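Alkylhalidase CmlS (Streptomyces venezuelae, PDB 3I3L) is a flavin-dependent halogenase of chloramphenicol biosynthesis that carries FAD bound covalently through an aspartate. Local coordinates at residues A[304-318]-A[352-364]. Sequence-based numbering, arbitrary orientation.
Sequences VFSADRFFLCGDAAC and KDAVHAWYNRTYR. With FAD (flavin-adenine dinucleotide), chain B.
Asn360, His356 and Tyr359 reach from helix 352-364 to the β-hairpin 306-312 at the edge of the mixed, largely parallel sheet of the Rossmann-type FAD-binding domain, illustrating how helix side chains can take up the backbone polar groups of a hairpin. Polar side chains do much of this work. The Asn360 amide bridges two successive residues: OD1 accepts from Phe305 N at 2.8 Å, while ND2 gives an almost straight bond (173°) to Ser306 O and another to its own helix at His356 O. The imidazole likewise spends both nitrogens, ND1 pairing with Ser306 OG at 2.8 Å and NE2 donating in its ring plane to Asp308 O, with Ala307 CA over the ring centre. CG anti to the backbone N (chi1 -174°) carries the Tyr359 ring across to strand 310-312, where its hydroxyl OH donates to Leu312 O at 2.5 Å. At the type II' turn, Lys352 NZ forms a salt bridge with Asp308, meeting OD1 on its anti lone pair.

Aromatic packing fills in between. Phe311 sets its edge T-shaped against the face of Tyr359, and its CZ meets His356 CE1 at 3.4 Å; helix 327-347 also packs on Phe311. A leucine replacing Tyr359 would probably leave the buried Leu312 carbonyl without this donor and Phe311 without its aromatic face. Phe305 receives Tyr363 CB over one face, their rings slid apart.

Toward the cofactor, Asp315 donates from N to FAD O1P and accepts at OD1 from the ribityl hydroxyl O3'. Just before it, Gly314 N makes a weak bond to Tyr363 OH, and a water oxygen lies 2.7 Å from Tyr363 OH and donates to Cys318 O.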
loop_
_atom_site.group_PDB
_atom_site.type_symbol
_atom_site.label_atom_id
_atom_site.label_comp_id
_atom_site.label_asym_id
_atom_site.label_seq_id
_atom_site.Cartn_x
_atom_site.Cartn_y
_atom_site.Cartn_z
ATOM N N VAL A 304 13.918 -8.228 -8.920
ATOM C CA VAL A 304 14.934 -7.387 -8.246
ATOM C C VAL A 304 14.388 -5.976 -7.976
ATOM O O VAL A 304 14.130 -5.234 -8.892
ATOM C CB VAL A 304 16.277 -7.316 -9.087
ATOM C CG1 VAL A 304 17.443 -6.640 -8.299
ATOM C CG2 VAL A 304 16.765 -8.755 -9.492
ATOM N N PHE A 305 14.211 -5.611 -6.710
ATOM C CA PHE A 305 13.708 -4.253 -6.406
ATOM C C PHE A 305 14.898 -3.269 -6.355
ATOM O O PHE A 305 14.716 -2.090 -6.580
ATOM C CB PHE A 305 12.951 -4.237 -5.071
ATOM C CG PHE A 305 11.635 -4.974 -5.109
ATOM C CD1 PHE A 305 10.470 -4.295 -5.408
ATOM C CD2 PHE A 305 11.563 -6.339 -4.902
ATOM C CE1 PHE A 305 9.240 -4.987 -5.417
ATOM C CE2 PHE A 305 10.341 -6.999 -4.951
ATOM C CZ PHE A 305 9.218 -6.349 -5.201
ATOM N N SER A 306 16.085 -3.763 -6.105
ATOM C CA SER A 306 17.285 -2.911 -6.138
ATOM C C SER A 306 18.515 -3.857 -6.039
ATOM O O SER A 306 18.438 -4.947 -5.493
ATOM C CB SER A 306 17.276 -1.972 -4.914
ATOM O OG SER A 306 17.542 -2.714 -3.703
ATOM N N ALA A 307 19.639 -3.392 -6.554
ATOM C CA ALA A 307 20.911 -4.086 -6.470
ATOM C C ALA A 307 21.990 -3.055 -6.833
ATOM O O ALA A 307 21.693 -2.073 -7.489
ATOM C CB ALA A 307 20.974 -5.238 -7.495
ATOM N N ASP A 308 23.217 -3.308 -6.439
ATOM C CA ASP A 308 24.349 -2.510 -6.910
ATOM C C ASP A 308 24.127 -0.985 -6.723
ATOM O O ASP A 308 23.987 -0.497 -5.607
ATOM C CB ASP A 308 24.593 -2.875 -8.377
ATOM C CG ASP A 308 24.906 -4.370 -8.573
ATOM O OD1 ASP A 308 25.559 -4.974 -7.698
ATOM O OD2 ASP A 308 24.505 -4.931 -9.630
ATOM N N ARG A 309 24.037 -0.249 -7.831
ATOM C CA ARG A 309 23.827 1.189 -7.699
ATOM C C ARG A 309 22.439 1.709 -8.092
ATOM O O ARG A 309 22.293 2.900 -8.370
ATOM C CB ARG A 309 24.915 1.954 -8.482
ATOM C CG ARG A 309 26.296 1.751 -7.913
ATOM C CD ARG A 309 27.447 2.413 -8.789
ATOM N NE ARG A 309 28.761 2.157 -8.145
ATOM C CZ ARG A 309 29.253 2.888 -7.129
ATOM N NH1 ARG A 309 28.569 3.909 -6.649
ATOM N NH2 ARG A 309 30.408 2.564 -6.555
ATOM N N PHE A 310 21.446 0.823 -8.212
ATOM C CA PHE A 310 20.090 1.266 -8.544
ATOM C C PHE A 310 19.023 0.781 -7.542
ATOM O O PHE A 310 19.174 -0.250 -6.947
ATOM C CB PHE A 310 19.700 0.827 -9.953
ATOM C CG PHE A 310 19.367 -0.667 -10.075
ATOM C CD1 PHE A 310 18.044 -1.123 -9.885
ATOM C CD2 PHE A 310 20.348 -1.603 -10.401
ATOM C CE1 PHE A 310 17.736 -2.492 -10.030
ATOM C CE2 PHE A 310 20.044 -2.945 -10.553
ATOM C CZ PHE A 310 18.738 -3.394 -10.366
ATOM N N PHE A 311 17.957 1.566 -7.434
ATOM C CA PHE A 311 16.764 1.229 -6.726
ATOM C C PHE A 311 15.586 1.517 -7.672
ATOM O O PHE A 311 15.581 2.523 -8.353
ATOM C CB PHE A 311 16.609 2.104 -5.451
ATOM C CG PHE A 311 17.620 1.780 -4.368
ATOM C CD1 PHE A 311 17.257 1.041 -3.274
ATOM C CD2 PHE A 311 18.940 2.181 -4.497
ATOM C CE1 PHE A 311 18.146 0.653 -2.325
ATOM C CE2 PHE A 311 19.878 1.845 -3.481
ATOM C CZ PHE A 311 19.491 1.088 -2.421
ATOM N N LEU A 312 14.567 0.631 -7.672
ATOM C CA LEU A 312 13.292 0.914 -8.309
ATOM C C LEU A 312 12.280 1.326 -7.241
ATOM O O LEU A 312 12.184 0.660 -6.187
ATOM C CB LEU A 312 12.776 -0.340 -9.056
ATOM C CG LEU A 312 13.785 -1.159 -9.883
ATOM C CD1 LEU A 312 13.108 -2.355 -10.484
ATOM C CD2 LEU A 312 14.513 -0.307 -11.020
ATOM N N CYS A 313 11.513 2.405 -7.495
ATOM C CA CYS A 313 10.509 2.880 -6.544
ATOM C C CYS A 313 9.129 3.043 -7.239
ATOM O O CYS A 313 9.074 3.388 -8.422
ATOM C CB CYS A 313 10.910 4.263 -5.965
ATOM S SG CYS A 313 12.488 4.284 -5.097
ATOM N N GLY A 314 8.024 2.789 -6.517
ATOM C CA GLY A 314 6.705 2.986 -7.070
ATOM C C GLY A 314 6.406 2.034 -8.222
ATOM O O GLY A 314 6.904 0.944 -8.224
ATOM N N ASP A 315 5.607 2.474 -9.203
ATOM C CA ASP A 315 5.172 1.563 -10.283
ATOM C C ASP A 315 6.370 1.014 -11.051
ATOM O O ASP A 315 6.271 -0.036 -11.675
ATOM C CB ASP A 315 4.225 2.258 -11.268
ATOM C CG ASP A 315 2.853 2.548 -10.687
ATOM O OD1 ASP A 315 2.572 2.257 -9.504
ATOM O OD2 ASP A 315 2.070 3.148 -11.399
ATOM N N ALA A 316 7.521 1.699 -10.993
ATOM C CA ALA A 316 8.716 1.198 -11.663
ATOM C C ALA A 316 9.121 -0.154 -11.080
ATOM O O ALA A 316 9.738 -0.979 -11.768
ATOM C CB ALA A 316 9.929 2.242 -11.566
ATOM N N ALA A 317 8.794 -0.372 -9.797
ATOM C CA ALA A 317 9.098 -1.646 -9.099
ATOM C C ALA A 317 7.934 -2.631 -9.203
ATOM O O ALA A 317 8.101 -3.758 -9.650
ATOM C CB ALA A 317 9.411 -1.383 -7.591
ATOM N N CYS A 318 6.746 -2.213 -8.760
ATOM C CA CYS A 318 5.624 -3.109 -8.755
ATOM C C CYS A 318 4.373 -2.321 -8.809
ATOM O O CYS A 318 4.412 -1.139 -8.511
ATOM C CB CYS A 318 5.659 -4.050 -7.530
ATOM S SG CYS A 318 5.449 -3.212 -5.929
ATOM N N LYS A 352 26.454 -2.749 2.181
ATOM C CA LYS A 352 25.789 -2.710 0.902
ATOM C C LYS A 352 24.788 -3.820 0.693
ATOM O O LYS A 352 23.642 -3.548 0.362
ATOM C CB LYS A 352 26.768 -2.746 -0.251
ATOM C CG LYS A 352 26.030 -2.892 -1.604
ATOM C CD LYS A 352 26.941 -3.479 -2.697
ATOM C CE LYS A 352 26.193 -3.529 -4.053
ATOM N NZ LYS A 352 27.064 -4.069 -5.216
ATOM N N ASP A 353 25.231 -5.054 0.882
ATOM C CA ASP A 353 24.431 -6.233 0.630
ATOM C C ASP A 353 23.248 -6.327 1.560
ATOM O O ASP A 353 22.117 -6.575 1.129
ATOM C CB ASP A 353 25.284 -7.510 0.754
ATOM C CG ASP A 353 26.239 -7.699 -0.465
ATOM O OD1 ASP A 353 25.997 -7.159 -1.563
ATOM O OD2 ASP A 353 27.236 -8.426 -0.330
ATOM N N ALA A 354 23.508 -6.087 2.833
ATOM C CA ALA A 354 22.488 -6.149 3.844
ATOM C C ALA A 354 21.406 -5.084 3.564
ATOM O O ALA A 354 20.229 -5.326 3.760
ATOM C CB ALA A 354 23.121 -5.944 5.221
ATOM N N VAL A 355 21.821 -3.911 3.101
ATOM C CA VAL A 355 20.845 -2.827 2.895
ATOM C C VAL A 355 19.961 -3.155 1.684
ATOM O O VAL A 355 18.780 -2.885 1.702
ATOM C CB VAL A 355 21.542 -1.428 2.704
ATOM C CG1 VAL A 355 20.612 -0.420 2.078
ATOM C CG2 VAL A 355 22.061 -0.849 4.078
ATOM N N HIS A 356 20.558 -3.683 0.617
ATOM C CA HIS A 356 19.768 -4.042 -0.530
ATOM C C HIS A 356 18.819 -5.214 -0.162
ATOM O O HIS A 356 17.688 -5.227 -0.602
ATOM C CB HIS A 356 20.682 -4.472 -1.669
ATOM C CG HIS A 356 21.125 -3.346 -2.531
ATOM N ND1 HIS A 356 20.237 -2.510 -3.169
ATOM C CD2 HIS A 356 22.359 -2.959 -2.937
ATOM C CE1 HIS A 356 20.897 -1.637 -3.910
ATOM N NE2 HIS A 356 22.185 -1.851 -3.754
ATOM N N ALA A 357 19.312 -6.185 0.599
ATOM C CA ALA A 357 18.489 -7.292 1.016
ATOM C C ALA A 357 17.325 -6.784 1.855
ATOM O O ALA A 357 16.243 -7.294 1.733
ATOM C CB ALA A 357 19.325 -8.386 1.771
ATOM N N TRP A 358 17.545 -5.761 2.680
ATOM C CA TRP A 358 16.461 -5.176 3.415
ATOM C C TRP A 358 15.443 -4.454 2.471
ATOM O O TRP A 358 14.230 -4.574 2.643
ATOM C CB TRP A 358 16.961 -4.260 4.548
ATOM C CG TRP A 358 15.850 -3.402 5.110
ATOM C CD1 TRP A 358 14.986 -3.734 6.115
ATOM C CD2 TRP A 358 15.478 -2.066 4.691
ATOM N NE1 TRP A 358 14.131 -2.701 6.367
ATOM C CE2 TRP A 358 14.372 -1.681 5.480
ATOM C CE3 TRP A 358 15.969 -1.175 3.741
ATOM C CZ2 TRP A 358 13.747 -0.442 5.338
ATOM C CZ3 TRP A 358 15.341 0.047 3.589
ATOM C CH2 TRP A 358 14.268 0.414 4.392
ATOM N N TYR A 359 15.931 -3.678 1.512
ATOM C CA TYR A 359 15.011 -2.977 0.601
ATOM C C TYR A 359 14.163 -4.011 -0.201
ATOM O O TYR A 359 12.979 -3.827 -0.350
ATOM C CB TYR A 359 15.797 -2.047 -0.351
ATOM C CG TYR A 359 14.899 -1.176 -1.230
ATOM C CD1 TYR A 359 14.315 0.003 -0.734
ATOM C CD2 TYR A 359 14.583 -1.577 -2.518
ATOM C CE1 TYR A 359 13.436 0.775 -1.547
ATOM C CE2 TYR A 359 13.766 -0.828 -3.338
ATOM C CZ TYR A 359 13.197 0.351 -2.853
ATOM O OH TYR A 359 12.355 1.080 -3.686
ATOM N N ASN A 360 14.801 -5.103 -0.672
ATOM C CA ASN A 360 14.099 -6.117 -1.466
ATOM C C ASN A 360 13.055 -6.883 -0.645
ATOM O O ASN A 360 11.902 -7.024 -1.064
ATOM C CB ASN A 360 15.083 -7.142 -2.081
ATOM C CG ASN A 360 15.783 -6.612 -3.293
ATOM O OD1 ASN A 360 15.336 -6.867 -4.414
ATOM N ND2 ASN A 360 16.901 -5.859 -3.087
ATOM N N ARG A 361 13.459 -7.340 0.538
ATOM C CA ARG A 361 12.545 -8.062 1.426
ATOM C C ARG A 361 11.340 -7.213 1.796
ATOM O O ARG A 361 10.197 -7.668 1.730
ATOM C CB ARG A 361 13.269 -8.473 2.687
ATOM C CG ARG A 361 12.359 -9.021 3.741
ATOM C CD ARG A 361 13.196 -9.400 4.991
ATOM N NE ARG A 361 12.450 -10.326 5.837
ATOM C CZ ARG A 361 11.981 -10.034 7.042
ATOM N NH1 ARG A 361 12.170 -8.813 7.527
ATOM N NH2 ARG A 361 11.324 -10.969 7.755
ATOM N N THR A 362 11.587 -5.974 2.154
ATOM C CA THR A 362 10.543 -5.119 2.649
ATOM C C THR A 362 9.536 -4.835 1.562
ATOM O O THR A 362 8.326 -4.861 1.820
ATOM C CB THR A 362 11.138 -3.779 3.267
ATOM O OG1 THR A 362 11.717 -4.094 4.544
ATOM C CG2 THR A 362 10.076 -2.806 3.567
ATOM N N TYR A 363 9.999 -4.529 0.354
ATOM C CA TYR A 363 9.051 -4.217 -0.757
ATOM C C TYR A 363 8.281 -5.466 -1.162
ATOM O O TYR A 363 7.090 -5.397 -1.467
ATOM C CB TYR A 363 9.784 -3.653 -1.993
ATOM C CG TYR A 363 9.063 -2.531 -2.719
ATOM C CD1 TYR A 363 9.775 -1.590 -3.475
ATOM C CD2 TYR A 363 7.686 -2.447 -2.697
ATOM C CE1 TYR A 363 9.103 -0.572 -4.200
ATOM C CE2 TYR A 363 7.011 -1.487 -3.410
ATOM C CZ TYR A 363 7.715 -0.557 -4.162
ATOM O OH TYR A 363 6.997 0.435 -4.801
ATOM N N ARG A 364 8.978 -6.603 -1.198
ATOM C CA ARG A 364 8.393 -7.846 -1.641
ATOM C C ARG A 364 7.281 -8.245 -0.711
ATOM O O ARG A 364 6.194 -8.626 -1.167
ATOM C CB ARG A 364 9.447 -8.976 -1.732
ATOM C CG ARG A 364 8.889 -10.270 -2.380
ATOM C CD ARG A 364 9.965 -11.327 -2.680
ATOM N NE ARG A 364 11.024 -10.797 -3.581
ATOM C CZ ARG A 364 12.266 -10.472 -3.177
ATOM N NH1 ARG A 364 12.593 -10.624 -1.874
ATOM N NH2 ARG A 364 13.194 -10.021 -4.061
HETATM P PA FAD B . 3.954 7.854 -11.968
HETATM O O1A FAD B . 3.576 7.152 -13.252
HETATM O O2A FAD B . 2.860 8.566 -11.252
HETATM O O5B FAD B . 5.156 8.906 -12.310
HETATM C C5B FAD B . 6.237 8.514 -13.132
HETATM C C4B FAD B . 6.791 9.702 -13.951
HETATM O O4B FAD B . 7.951 9.226 -14.674
HETATM C C3B FAD B . 5.817 10.214 -14.985
HETATM O O3B FAD B . 5.538 11.559 -14.743
HETATM C C2B FAD B . 6.543 10.048 -16.329
HETATM O O2B FAD B . 6.398 11.183 -17.124
HETATM C C1B FAD B . 7.999 9.858 -15.931
HETATM N N9A FAD B . 8.839 9.051 -16.796
HETATM C C8A FAD B . 8.546 7.837 -17.343
HETATM N N7A FAD B . 9.615 7.413 -18.052
HETATM C C5A FAD B . 10.564 8.378 -18.038
HETATM C C6A FAD B . 11.820 8.456 -18.611
HETATM N N6A FAD B . 12.302 7.463 -19.336
HETATM N N1A FAD B . 12.572 9.571 -18.357
HETATM C C2A FAD B . 12.096 10.609 -17.594
HETATM N N3A FAD B . 10.863 10.509 -17.028
HETATM C C4A FAD B . 10.103 9.411 -17.241
HETATM N N1 FAD B . -3.051 5.131 -6.688
HETATM C C2 FAD B . -3.563 5.680 -5.525
HETATM O O2 FAD B . -2.778 5.920 -4.618
HETATM N N3 FAD B . -4.903 5.925 -5.380
HETATM C C4 FAD B . -5.780 5.635 -6.391
HETATM O O4 FAD B . -7.017 5.895 -6.237
HETATM C C4X FAD B . -5.281 5.051 -7.557
HETATM N N5 FAD B . -6.126 4.765 -8.593
HETATM C C5X FAD B . -5.609 4.289 -9.776
HETATM C C6 FAD B . -6.469 3.981 -10.841
HETATM C C7 FAD B . -5.956 3.431 -11.991
HETATM C C7M FAD B . -6.851 3.106 -13.163
HETATM C C8 FAD B . -4.580 3.247 -12.085
HETATM C C8M FAD B . -3.973 2.755 -13.337
HETATM C C9 FAD B . -3.713 3.508 -11.018
HETATM C C9A FAD B . -4.266 4.041 -9.864
HETATM N N10 FAD B . -3.402 4.350 -8.853
HETATM C C10 FAD B . -3.897 4.804 -7.689
HETATM C "C1'" FAD B . -1.989 3.910 -9.036
HETATM C "C2'" FAD B . -1.058 5.092 -8.905
HETATM O "O2'" FAD B . -1.518 6.083 -9.733
HETATM C "C3'" FAD B . 0.397 4.802 -9.161
HETATM O "O3'" FAD B . 0.845 3.827 -8.245
HETATM C "C4'" FAD B . 1.264 6.087 -8.948
HETATM O "O4'" FAD B . 1.013 7.052 -9.932
HETATM C "C5'" FAD B . 2.740 5.728 -9.053
HETATM O "O5'" FAD B . 3.535 6.849 -8.792
HETATM P P FAD B . 4.962 6.842 -9.469
HETATM O O1P FAD B . 5.613 5.494 -9.256
HETATM O O2P FAD B . 5.726 8.095 -9.055
HETATM O O3P FAD B . 4.691 6.801 -11.064
HETATM O O HOH W 1 4.525 0.097 -5.919
#